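Local coordinates for SLH domain-containing protein (Pseudoflavonifractor capillosus, PDB 4OJU) that is of unknown function but, as a leucine-rich repeat protein of the BspA type that binds magnesium, probably serves in protein binding, at residues 112-121 with 132-143; 18-29 with 53-63. All blocks are in the same frame, centred on the assembly; numbering follows the deposited sequence. Where two conformers were deposited one is given.

Interaction 1. Residues 112-121 with 132-143; sequences DALKEITIPA and WSNALDTVYMEG. With MG (magnesium ion), chain H; EDO (1,2-ethanediol), chain F.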
loop_
_atom_site.group_PDB
_atom_site.type_symbol
_atom_site.label_atom_id
_atom_site.label_comp_id
_atom_site.label_asym_id
_atom_site.label_seq_id
_atom_site.Cartn_x
_atom_site.Cartn_y
_atom_site.Cartn_z
ATOM N N ASP A 112 4.117 -12.102 1.184
ATOM C CA ASP A 112 3.974 -11.640 2.560
ATOM C C ASP A 112 5.114 -12.030 3.497
ATOM O O ASP A 112 5.222 -11.408 4.548
ATOM C CB ASP A 112 2.610 -12.072 3.120
ATOM C CG ASP A 112 1.428 -11.503 2.337
ATOM O OD1 ASP A 112 1.616 -10.479 1.611
ATOM O OD2 ASP A 112 0.308 -12.026 2.501
ATOM N N ALA A 113 5.990 -12.976 3.110
ATOM C CA ALA A 113 7.142 -13.337 3.946
ATOM C C ALA A 113 8.410 -12.573 3.488
ATOM O O ALA A 113 9.469 -12.733 4.090
ATOM C CB ALA A 113 7.376 -14.840 3.895
ATOM N N LEU A 114 8.304 -11.764 2.428
ATOM C CA LEU A 114 9.450 -11.008 1.894
ATOM C C LEU A 114 9.608 -9.696 2.669
ATOM O O LEU A 114 8.754 -8.806 2.566
ATOM C CB LEU A 114 9.276 -10.781 0.386
ATOM C CG LEU A 114 10.512 -10.222 -0.389
ATOM C CD1 LEU A 114 11.756 -11.124 -0.255
ATOM C CD2 LEU A 114 10.174 -10.015 -1.847
ATOM N N LYS A 115 10.644 -9.609 3.511
ATOM C CA LYS A 115 10.835 -8.432 4.389
ATOM C C LYS A 115 11.855 -7.422 3.855
ATOM O O LYS A 115 11.821 -6.246 4.227
ATOM C CB LYS A 115 11.290 -8.888 5.785
ATOM C CG LYS A 115 10.284 -9.780 6.504
ATOM C CD LYS A 115 10.795 -10.129 7.892
ATOM C CE LYS A 115 9.983 -11.214 8.546
ATOM N NZ LYS A 115 10.300 -11.332 9.990
ATOM N N GLU A 116 12.769 -7.890 3.007
ATOM C CA GLU A 116 13.812 -7.045 2.449
ATOM C C GLU A 116 14.205 -7.543 1.080
ATOM O O GLU A 116 14.018 -8.715 0.758
ATOM C CB GLU A 116 15.053 -6.998 3.386
ATOM C CG GLU A 116 15.777 -8.325 3.560
ATOM C CD GLU A 116 17.156 -8.221 4.178
ATOM O OE1 GLU A 116 17.252 -7.822 5.362
ATOM O OE2 GLU A 116 18.141 -8.564 3.485
ATOM N N ILE A 117 14.796 -6.655 0.292
ATOM C CA ILE A 117 15.345 -7.007 -1.006
ATOM C C ILE A 117 16.538 -6.079 -1.271
ATOM O O ILE A 117 16.554 -4.912 -0.832
ATOM C CB ILE A 117 14.263 -6.990 -2.130
ATOM C CG1 ILE A 117 14.739 -7.805 -3.365
ATOM C CG2 ILE A 117 13.809 -5.547 -2.494
ATOM C CD1 ILE A 117 13.675 -8.265 -4.350
ATOM N N THR A 118 17.549 -6.624 -1.940
ATOM C CA THR A 118 18.726 -5.866 -2.344
ATOM C C THR A 118 18.678 -5.701 -3.842
ATOM O O THR A 118 18.640 -6.686 -4.564
ATOM C CB THR A 118 20.011 -6.520 -1.854
ATOM O OG1 THR A 118 19.956 -6.517 -0.429
ATOM C CG2 THR A 118 21.261 -5.764 -2.306
ATOM N N ILE A 119 18.704 -4.463 -4.307
ATOM C CA ILE A 119 18.641 -4.144 -5.726
ATOM C C ILE A 119 20.049 -3.961 -6.265
ATOM O O ILE A 119 20.789 -3.101 -5.790
ATOM C CB ILE A 119 17.763 -2.874 -5.953
ATOM C CG1 ILE A 119 16.346 -2.998 -5.352
ATOM C CG2 ILE A 119 17.703 -2.451 -7.417
ATOM C CD1 ILE A 119 15.425 -4.171 -5.842
ATOM N N PRO A 120 20.416 -4.725 -7.308
ATOM C CA PRO A 120 21.742 -4.559 -7.917
ATOM C C PRO A 120 21.943 -3.171 -8.519
ATOM O O PRO A 120 20.968 -2.524 -8.936
ATOM C CB PRO A 120 21.736 -5.612 -9.026
ATOM C CG PRO A 120 20.748 -6.616 -8.576
ATOM C CD PRO A 120 19.665 -5.814 -7.963
ATOM N N ALA A 121 23.213 -2.737 -8.606
ATOM C CA ALA A 121 23.581 -1.430 -9.173
ATOM C C ALA A 121 23.159 -1.307 -10.667
ATOM O O ALA A 121 22.908 -0.201 -11.147
ATOM C CB ALA A 121 25.088 -1.200 -9.033
ATOM N N TRP A 132 1.298 -4.913 -2.372
ATOM C CA TRP A 132 0.613 -5.863 -1.471
ATOM C C TRP A 132 1.582 -6.757 -0.688
ATOM O O TRP A 132 1.125 -7.579 0.105
ATOM C CB TRP A 132 -0.434 -6.752 -2.215
ATOM C CG TRP A 132 -1.361 -5.986 -3.110
ATOM C CD1 TRP A 132 -2.163 -4.942 -2.761
ATOM C CD2 TRP A 132 -1.525 -6.163 -4.526
ATOM N NE1 TRP A 132 -2.826 -4.463 -3.870
ATOM C CE2 TRP A 132 -2.463 -5.202 -4.963
ATOM C CE3 TRP A 132 -0.991 -7.066 -5.466
ATOM C CZ2 TRP A 132 -2.844 -5.081 -6.307
ATOM C CZ3 TRP A 132 -1.416 -6.984 -6.784
ATOM C CH2 TRP A 132 -2.318 -5.986 -7.197
ATOM N N SER A 133 2.890 -6.632 -0.901
ATOM C CA SER A 133 3.827 -7.414 -0.102
ATOM C C SER A 133 3.999 -6.662 1.223
ATOM O O SER A 133 4.812 -5.734 1.321
ATOM C CB SER A 133 5.147 -7.621 -0.831
ATOM O OG SER A 133 4.921 -8.427 -1.972
ATOM N N ASN A 134 3.170 -7.071 2.205
ATOM C CA ASN A 134 2.972 -6.553 3.560
ATOM C C ASN A 134 4.275 -6.134 4.276
ATOM O O ASN A 134 4.407 -4.966 4.652
ATOM C CB ASN A 134 2.184 -7.593 4.431
ATOM C CG ASN A 134 0.755 -7.930 3.974
ATOM O OD1 ASN A 134 0.231 -7.413 2.980
ATOM N ND2 ASN A 134 0.051 -8.764 4.745
ATOM N N ALA A 135 5.237 -7.058 4.430
ATOM C CA ALA A 135 6.445 -6.793 5.204
ATOM C C ALA A 135 7.613 -6.161 4.438
ATOM O O ALA A 135 8.649 -5.912 5.051
ATOM C CB ALA A 135 6.916 -8.084 5.851
ATOM N N LEU A 136 7.458 -5.925 3.133
ATOM C CA LEU A 136 8.535 -5.376 2.323
ATOM C C LEU A 136 8.651 -3.870 2.525
ATOM O O LEU A 136 8.200 -3.069 1.702
ATOM C CB LEU A 136 8.357 -5.736 0.848
ATOM C CG LEU A 136 9.570 -5.588 -0.067
ATOM C CD1 LEU A 136 10.906 -5.754 0.667
ATOM C CD2 LEU A 136 9.478 -6.574 -1.138
ATOM N N ASP A 137 9.288 -3.503 3.622
ATOM C CA ASP A 137 9.504 -2.120 4.007
ATOM C C ASP A 137 10.699 -1.526 3.330
ATOM O O ASP A 137 10.581 -0.524 2.628
ATOM C CB ASP A 137 9.742 -2.036 5.532
ATOM C CG ASP A 137 8.517 -1.886 6.373
ATOM O OD1 ASP A 137 7.400 -2.018 5.828
ATOM O OD2 ASP A 137 8.662 -1.601 7.572
ATOM N N THR A 138 11.859 -2.154 3.580
ATOM C CA THR A 138 13.191 -1.719 3.229
ATOM C C THR A 138 13.757 -2.259 1.931
ATOM O O THR A 138 13.744 -3.464 1.676
ATOM C CB THR A 138 14.120 -2.145 4.373
ATOM O OG1 THR A 138 13.547 -1.710 5.609
ATOM C CG2 THR A 138 15.520 -1.598 4.220
ATOM N N VAL A 139 14.368 -1.361 1.166
ATOM C CA VAL A 139 15.037 -1.712 -0.056
ATOM C C VAL A 139 16.502 -1.311 0.118
ATOM O O VAL A 139 16.794 -0.158 0.452
ATOM C CB VAL A 139 14.348 -1.048 -1.296
ATOM C CG1 VAL A 139 15.155 -1.271 -2.555
ATOM C CG2 VAL A 139 12.919 -1.576 -1.494
ATOM N N TYR A 140 17.418 -2.262 -0.073
ATOM C CA TYR A 140 18.843 -1.980 -0.018
ATOM C C TYR A 140 19.378 -1.879 -1.415
ATOM O O TYR A 140 18.879 -2.557 -2.307
ATOM C CB TYR A 140 19.621 -3.070 0.742
ATOM C CG TYR A 140 19.241 -3.181 2.195
ATOM C CD1 TYR A 140 19.849 -2.385 3.155
ATOM C CD2 TYR A 140 18.302 -4.108 2.616
ATOM C CE1 TYR A 140 19.518 -2.499 4.499
ATOM C CE2 TYR A 140 17.930 -4.206 3.947
ATOM C CZ TYR A 140 18.549 -3.407 4.891
ATOM O OH TYR A 140 18.218 -3.529 6.217
HETATM N N MSE A 141 20.360 -1.036 -1.642
HETATM C CA MSE A 141 20.902 -0.893 -2.988
HETATM C C MSE A 141 22.352 -1.256 -2.972
HETATM O O MSE A 141 23.102 -0.733 -2.140
HETATM C CB MSE A 141 20.726 0.533 -3.556
HETATM C CG MSE A 141 19.418 1.225 -3.192
HETATM SE SE MSE A 141 17.864 0.554 -4.145
HETATM C CE MSE A 141 18.420 0.905 -5.947
ATOM N N GLU A 142 22.733 -2.120 -3.918
ATOM C CA GLU A 142 24.086 -2.585 -4.148
ATOM C C GLU A 142 24.893 -1.458 -4.782
ATOM O O GLU A 142 24.397 -0.803 -5.706
ATOM C CB GLU A 142 24.054 -3.816 -5.092
ATOM C CG GLU A 142 24.101 -5.182 -4.416
ATOM C CD GLU A 142 23.870 -6.377 -5.331
ATOM O OE1 GLU A 142 24.775 -6.697 -6.136
ATOM O OE2 GLU A 142 22.789 -7.004 -5.234
ATOM N N GLY A 143 26.111 -1.227 -4.288
ATOM C CA GLY A 143 27.010 -0.254 -4.889
ATOM C C GLY A 143 27.644 -0.871 -6.121
ATOM O O GLY A 143 27.601 -2.093 -6.299
HETATM MG MG MG H . -1.698 -11.524 1.702
HETATM C C1 EDO F . 12.187 -5.991 8.245
HETATM O O1 EDO F . 12.785 -5.290 7.163
HETATM C C2 EDO F . 12.422 -5.216 9.557
HETATM O O2 EDO F . 11.925 -3.898 9.419
HETATM O O HOH W 1 -0.932 -10.251 0.257
HETATM O O HOH W 2 6.180 -8.689 2.324
HETATM O O HOH W 3 21.736 -0.284 -6.670
HETATM O O HOH W 4 -1.639 -13.318 0.747
HETATM O O HOH W 5 -2.705 -12.743 3.314
HETATM O O HOH W 6 -2.133 -9.832 3.007
#
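Strands 116-119 and 138-141 run parallel, their axes 4.5 Å apart at closest approach and inclined by 26°. Tyr140 sits astride the pairing. Its N gives a nearly straight bond to Ile117 O (2.9 Å), and its O accepts from Ile119 N. Glu142 N then bonds to Ile119 O. Inward from the strands, Ile119 CG1 presses on Val139 CG1 at 3.5 Å, a tight carbon contact. The bent selenomethionine Met141 lies alongside Ile119 and, in one of its two conformers, brings CE to 3.7 Å from Ile119 CG2. Leu114 and Leu136 both hold CG anti to the backbone N (chi1 -169° and -163°) and point the same way, consistent with leucines stacked in neighbouring turns of a leucine-rich repeat array. In one conformer of Leu136 their CD2 methyls are 3.6 Å apart. On the other face, Glu116 OE1 comes obliquely to Tyr140 CE2. Near the turn, a water donates to Leu114 O and accepts a weak bond from Ala135 N. Asp112 OD2 binds magnesium at 2.2 Å, with four waters and Glu105 of the third subunit. Asp112 OD1 takes a bond from one of these waters. Strand 93-95 packs against Leu114 and Ile117 through Val94. Beyond strand 138-141, an antiparallel strand of the second subunit pairs with Val139 and Tyr140, and the sheet continues across the interface.

Interaction 2. Residues 18-29 with 53-63; sequences IWFDGTATLTRY and YPVTVIGEKAF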
loop_
_atom_site.group_PDB
_atom_site.type_symbol
_atom_site.label_atom_id
_atom_site.label_comp_id
_atom_site.label_asym_id
_atom_site.label_seq_id
_atom_site.Cartn_x
_atom_site.Cartn_y
_atom_site.Cartn_z
ATOM N N ILE A 18 13.456 -21.175 -25.769
ATOM C CA ILE A 18 14.647 -20.662 -26.441
ATOM C C ILE A 18 14.142 -19.951 -27.682
ATOM O O ILE A 18 13.460 -20.576 -28.494
ATOM C CB ILE A 18 15.668 -21.800 -26.758
ATOM C CG1 ILE A 18 16.202 -22.422 -25.447
ATOM C CG2 ILE A 18 16.810 -21.301 -27.647
ATOM C CD1 ILE A 18 16.825 -23.814 -25.654
ATOM N N TRP A 19 14.498 -18.664 -27.825
ATOM C CA TRP A 19 14.084 -17.783 -28.913
ATOM C C TRP A 19 15.083 -17.793 -30.046
ATOM O O TRP A 19 16.252 -18.073 -29.814
ATOM C CB TRP A 19 13.955 -16.361 -28.354
ATOM C CG TRP A 19 12.985 -16.280 -27.225
ATOM C CD1 TRP A 19 13.261 -16.353 -25.892
ATOM C CD2 TRP A 19 11.573 -16.137 -27.340
ATOM N NE1 TRP A 19 12.095 -16.290 -25.171
ATOM C CE2 TRP A 19 11.041 -16.164 -26.036
ATOM C CE3 TRP A 19 10.699 -15.978 -28.424
ATOM C CZ2 TRP A 19 9.672 -16.019 -25.782
ATOM C CZ3 TRP A 19 9.339 -15.804 -28.170
ATOM C CH2 TRP A 19 8.838 -15.837 -26.862
ATOM N N PHE A 20 14.653 -17.442 -31.270
ATOM C CA PHE A 20 15.549 -17.350 -32.405
ATOM C C PHE A 20 16.616 -16.224 -32.228
ATOM O O PHE A 20 17.637 -16.276 -32.906
ATOM C CB PHE A 20 14.764 -17.179 -33.702
ATOM C CG PHE A 20 14.266 -18.505 -34.238
ATOM C CD1 PHE A 20 15.142 -19.411 -34.824
ATOM C CD2 PHE A 20 12.923 -18.856 -34.136
ATOM C CE1 PHE A 20 14.680 -20.638 -35.309
ATOM C CE2 PHE A 20 12.462 -20.085 -34.622
ATOM C CZ PHE A 20 13.343 -20.969 -35.196
ATOM N N ASP A 21 16.445 -15.280 -31.269
ATOM C CA ASP A 21 17.488 -14.273 -30.996
ATOM C C ASP A 21 18.654 -14.865 -30.139
ATOM O O ASP A 21 19.568 -14.130 -29.783
ATOM C CB ASP A 21 16.906 -13.005 -30.346
ATOM C CG ASP A 21 16.454 -13.087 -28.903
ATOM O OD1 ASP A 21 16.456 -14.196 -28.338
ATOM O OD2 ASP A 21 16.086 -12.045 -28.343
ATOM N N GLY A 22 18.601 -16.164 -29.837
ATOM C CA GLY A 22 19.643 -16.881 -29.105
ATOM C C GLY A 22 19.580 -16.758 -27.598
ATOM O O GLY A 22 20.569 -17.040 -26.922
ATOM N N THR A 23 18.438 -16.329 -27.053
ATOM C CA THR A 23 18.281 -16.197 -25.606
ATOM C C THR A 23 17.173 -17.129 -25.121
ATOM O O THR A 23 16.348 -17.581 -25.915
ATOM C CB THR A 23 17.988 -14.741 -25.191
ATOM O OG1 THR A 23 16.676 -14.388 -25.619
ATOM C CG2 THR A 23 19.020 -13.742 -25.732
ATOM N N ALA A 24 17.144 -17.389 -23.825
ATOM C CA ALA A 24 16.128 -18.244 -23.250
ATOM C C ALA A 24 15.333 -17.507 -22.177
ATOM O O ALA A 24 15.879 -16.680 -21.442
ATOM C CB ALA A 24 16.764 -19.487 -22.659
ATOM N N THR A 25 14.039 -17.801 -22.111
ATOM C CA THR A 25 13.154 -17.263 -21.084
ATOM C C THR A 25 12.711 -18.406 -20.208
ATOM O O THR A 25 12.283 -19.447 -20.740
ATOM C CB THR A 25 11.922 -16.566 -21.734
ATOM O OG1 THR A 25 12.374 -15.444 -22.473
ATOM C CG2 THR A 25 10.856 -16.110 -20.701
ATOM N N LEU A 26 12.792 -18.214 -18.874
ATOM C CA LEU A 26 12.277 -19.180 -17.904
ATOM C C LEU A 26 10.772 -18.936 -17.868
ATOM O O LEU A 26 10.335 -17.895 -17.365
ATOM C CB LEU A 26 12.940 -18.998 -16.518
ATOM C CG LEU A 26 12.738 -20.134 -15.487
ATOM C CD1 LEU A 26 13.756 -20.045 -14.397
ATOM C CD2 LEU A 26 11.344 -20.103 -14.844
ATOM N N THR A 27 9.985 -19.838 -18.473
ATOM C CA THR A 27 8.534 -19.600 -18.560
ATOM C C THR A 27 7.717 -20.185 -17.430
ATOM O O THR A 27 6.639 -19.654 -17.143
ATOM C CB THR A 27 7.982 -20.110 -19.896
ATOM O OG1 THR A 27 8.218 -21.513 -19.996
ATOM C CG2 THR A 27 8.577 -19.380 -21.096
ATOM N N ARG A 28 8.191 -21.279 -16.802
ATOM C CA ARG A 28 7.426 -21.912 -15.726
ATOM C C ARG A 28 8.294 -22.703 -14.751
ATOM O O ARG A 28 9.241 -23.368 -15.158
ATOM C CB ARG A 28 6.367 -22.867 -16.332
ATOM C CG ARG A 28 5.278 -23.273 -15.326
ATOM C CD ARG A 28 4.341 -24.367 -15.829
ATOM N NE ARG A 28 4.682 -25.737 -15.421
ATOM C CZ ARG A 28 4.978 -26.733 -16.261
ATOM N NH1 ARG A 28 4.987 -26.527 -17.572
ATOM N NH2 ARG A 28 5.274 -27.937 -15.794
ATOM N N TYR A 29 7.910 -22.663 -13.461
ATOM C CA TYR A 29 8.507 -23.437 -12.388
ATOM C C TYR A 29 7.441 -24.414 -11.912
ATOM O O TYR A 29 6.362 -23.991 -11.493
ATOM C CB TYR A 29 8.985 -22.544 -11.256
ATOM C CG TYR A 29 9.593 -23.298 -10.096
ATOM C CD1 TYR A 29 10.924 -23.723 -10.134
ATOM C CD2 TYR A 29 8.868 -23.523 -8.931
ATOM C CE1 TYR A 29 11.521 -24.329 -9.031
ATOM C CE2 TYR A 29 9.444 -24.156 -7.831
ATOM C CZ TYR A 29 10.781 -24.530 -7.875
ATOM O OH TYR A 29 11.373 -25.105 -6.778
ATOM N N TYR A 53 22.385 -21.691 -24.322
ATOM C CA TYR A 53 21.743 -20.375 -24.437
ATOM C C TYR A 53 21.646 -19.709 -23.088
ATOM O O TYR A 53 21.258 -20.377 -22.125
ATOM C CB TYR A 53 20.319 -20.477 -25.044
ATOM C CG TYR A 53 20.277 -21.174 -26.373
ATOM C CD1 TYR A 53 20.152 -22.558 -26.449
ATOM C CD2 TYR A 53 20.389 -20.460 -27.561
ATOM C CE1 TYR A 53 20.137 -23.216 -27.675
ATOM C CE2 TYR A 53 20.370 -21.105 -28.794
ATOM C CZ TYR A 53 20.255 -22.482 -28.843
ATOM O OH TYR A 53 20.198 -23.118 -30.039
ATOM N N PRO A 54 21.882 -18.387 -22.998
ATOM C CA PRO A 54 21.758 -17.728 -21.697
ATOM C C PRO A 54 20.289 -17.513 -21.302
ATOM O O PRO A 54 19.446 -17.228 -22.152
ATOM C CB PRO A 54 22.483 -16.393 -21.915
ATOM C CG PRO A 54 22.309 -16.088 -23.369
ATOM C CD PRO A 54 22.316 -17.441 -24.058
ATOM N N VAL A 55 19.991 -17.647 -20.011
ATOM C CA VAL A 55 18.649 -17.406 -19.469
ATOM C C VAL A 55 18.584 -15.913 -19.170
ATOM O O VAL A 55 19.130 -15.457 -18.164
ATOM C CB VAL A 55 18.381 -18.290 -18.227
ATOM C CG1 VAL A 55 17.013 -17.965 -17.617
ATOM C CG2 VAL A 55 18.504 -19.780 -18.584
ATOM N N THR A 56 17.963 -15.151 -20.049
ATOM C CA THR A 56 17.999 -13.692 -19.913
ATOM C C THR A 56 16.720 -13.092 -19.327
ATOM O O THR A 56 16.708 -11.907 -18.965
ATOM C CB THR A 56 18.292 -13.066 -21.287
ATOM O OG1 THR A 56 17.212 -13.369 -22.160
ATOM C CG2 THR A 56 19.633 -13.554 -21.895
ATOM N N VAL A 57 15.648 -13.867 -19.270
ATOM C CA VAL A 57 14.356 -13.356 -18.773
ATOM C C VAL A 57 13.683 -14.382 -17.874
ATOM O O VAL A 57 13.663 -15.577 -18.197
ATOM C CB VAL A 57 13.388 -12.975 -19.965
ATOM C CG1 VAL A 57 12.010 -12.493 -19.476
ATOM C CG2 VAL A 57 13.998 -11.937 -20.892
ATOM N N ILE A 58 13.077 -13.903 -16.768
ATOM C CA ILE A 58 12.170 -14.690 -15.949
ATOM C C ILE A 58 10.799 -14.286 -16.464
ATOM O O ILE A 58 10.416 -13.121 -16.333
ATOM C CB ILE A 58 12.330 -14.506 -14.413
ATOM C CG1 ILE A 58 13.801 -14.694 -13.930
ATOM C CG2 ILE A 58 11.354 -15.438 -13.665
ATOM C CD1 ILE A 58 14.527 -16.027 -14.397
ATOM N N GLY A 59 10.116 -15.206 -17.119
ATOM C CA GLY A 59 8.838 -14.914 -17.759
ATOM C C GLY A 59 7.716 -14.513 -16.821
ATOM O O GLY A 59 7.755 -14.771 -15.604
ATOM N N GLU A 60 6.704 -13.881 -17.403
ATOM C CA GLU A 60 5.493 -13.445 -16.717
ATOM C C GLU A 60 4.876 -14.633 -15.947
ATOM O O GLU A 60 4.733 -15.727 -16.514
ATOM C CB GLU A 60 4.507 -12.889 -17.764
ATOM C CG GLU A 60 3.151 -12.476 -17.183
ATOM C CD GLU A 60 2.211 -11.793 -18.160
ATOM O OE1 GLU A 60 2.464 -11.863 -19.382
ATOM O OE2 GLU A 60 1.209 -11.200 -17.703
ATOM N N LYS A 61 4.583 -14.436 -14.641
ATOM C CA LYS A 61 3.968 -15.451 -13.773
ATOM C C LYS A 61 4.730 -16.787 -13.709
ATOM O O LYS A 61 4.124 -17.769 -13.284
ATOM C CB LYS A 61 2.512 -15.746 -14.240
ATOM C CG LYS A 61 1.548 -14.575 -14.126
ATOM C CD LYS A 61 0.216 -14.896 -14.805
ATOM C CE LYS A 61 -0.835 -13.871 -14.442
ATOM N NZ LYS A 61 -2.179 -14.188 -14.995
ATOM N N ALA A 62 6.039 -16.836 -14.043
ATOM C CA ALA A 62 6.776 -18.111 -14.064
ATOM C C ALA A 62 6.706 -18.872 -12.726
ATOM O O ALA A 62 6.557 -20.092 -12.729
ATOM C CB ALA A 62 8.239 -17.881 -14.452
ATOM N N PHE A 63 6.804 -18.147 -11.591
ATOM C CA PHE A 63 6.784 -18.736 -10.246
ATOM C C PHE A 63 5.541 -18.366 -9.466
ATOM O O PHE A 63 5.535 -18.517 -8.249
ATOM C CB PHE A 63 7.998 -18.252 -9.437
ATOM C CG PHE A 63 9.325 -18.813 -9.870
ATOM C CD1 PHE A 63 10.012 -18.266 -10.951
ATOM C CD2 PHE A 63 9.912 -19.856 -9.170
ATOM C CE1 PHE A 63 11.258 -18.758 -11.321
ATOM C CE2 PHE A 63 11.161 -20.340 -9.537
ATOM C CZ PHE A 63 11.816 -19.809 -10.620
HETATM O O HOH W 7 14.822 -14.572 -23.390
HETATM O O HOH W 8 6.160 -17.200 -18.199
#
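A parallel strand pair with a beta bulge joins strand 24-29, the last of the N-terminal antiparallel meander (5-11, 14-19, 24-29), to strand 53-58. Ala24 N bonds to Pro54 O, and Ala24 O accepts from Thr56 N. The register then slips by one residue, and Leu26 N reaches Val57 O at 2.9 Å. Leu26 O accepts from Gly59 N, where a side chain would clash with that same oxygen. At one end, Ile18 CG2 stands 3.5 Å over the centre of the Tyr53 ring, a CH-pi contact. Gly22 O lies in the ring plane, by CD2. Tyr53 OH hydrogen-bonds Asp47 OD2. Replacing Tyr53 with an alanine is likely to leave Ile18 without the ring it packs on and Asp47 without this partner. These strands belong to the mixed sheet running from the meander into the leucine-rich repeats. Inside, Leu26 CD2 meets Ala62 CB and Phe63 CE1 in one of its two conformers, both at 3.8 Å. Tyr29 CB lies over one face of the Phe63 ring, a CH-pi contact. With CG anti to the backbone N (chi1 179°), the Tyr29 ring runs on beside Phe63 CE2. The rings are inclined by only 22° yet offset, their centroids 4.8 Å apart. Beside Thr25, on the face opposite Leu26, one water links the hydroxyls of Thr23, Thr25 and Thr56. Trp19 NE1 donates to Thr25 OG1 at 2.8 Å.

Interaction 2 comes first along the chain and is complete before residue 112. The two centres are 24 Å apart, on opposite sides of the chain's centre, and the nearest atoms are about 10 Å apart without touching. Both pair parallel strands, but in different sheets. Strand 52-58 of interaction 2 belongs to the mixed sheet that continues through strands 79-80, 102-103 and 125-127. Strands 116-119 and 138-141 of interaction 1 form a separate two-stranded sheet. Interaction 2 thus joins the N-terminal strands to the repeats and reaches the third subunit through Lys61. Interaction 1 lies near the C-terminal end of this fragment, where Asp112 binds magnesium and strand 138-141 pairs with the second subunit.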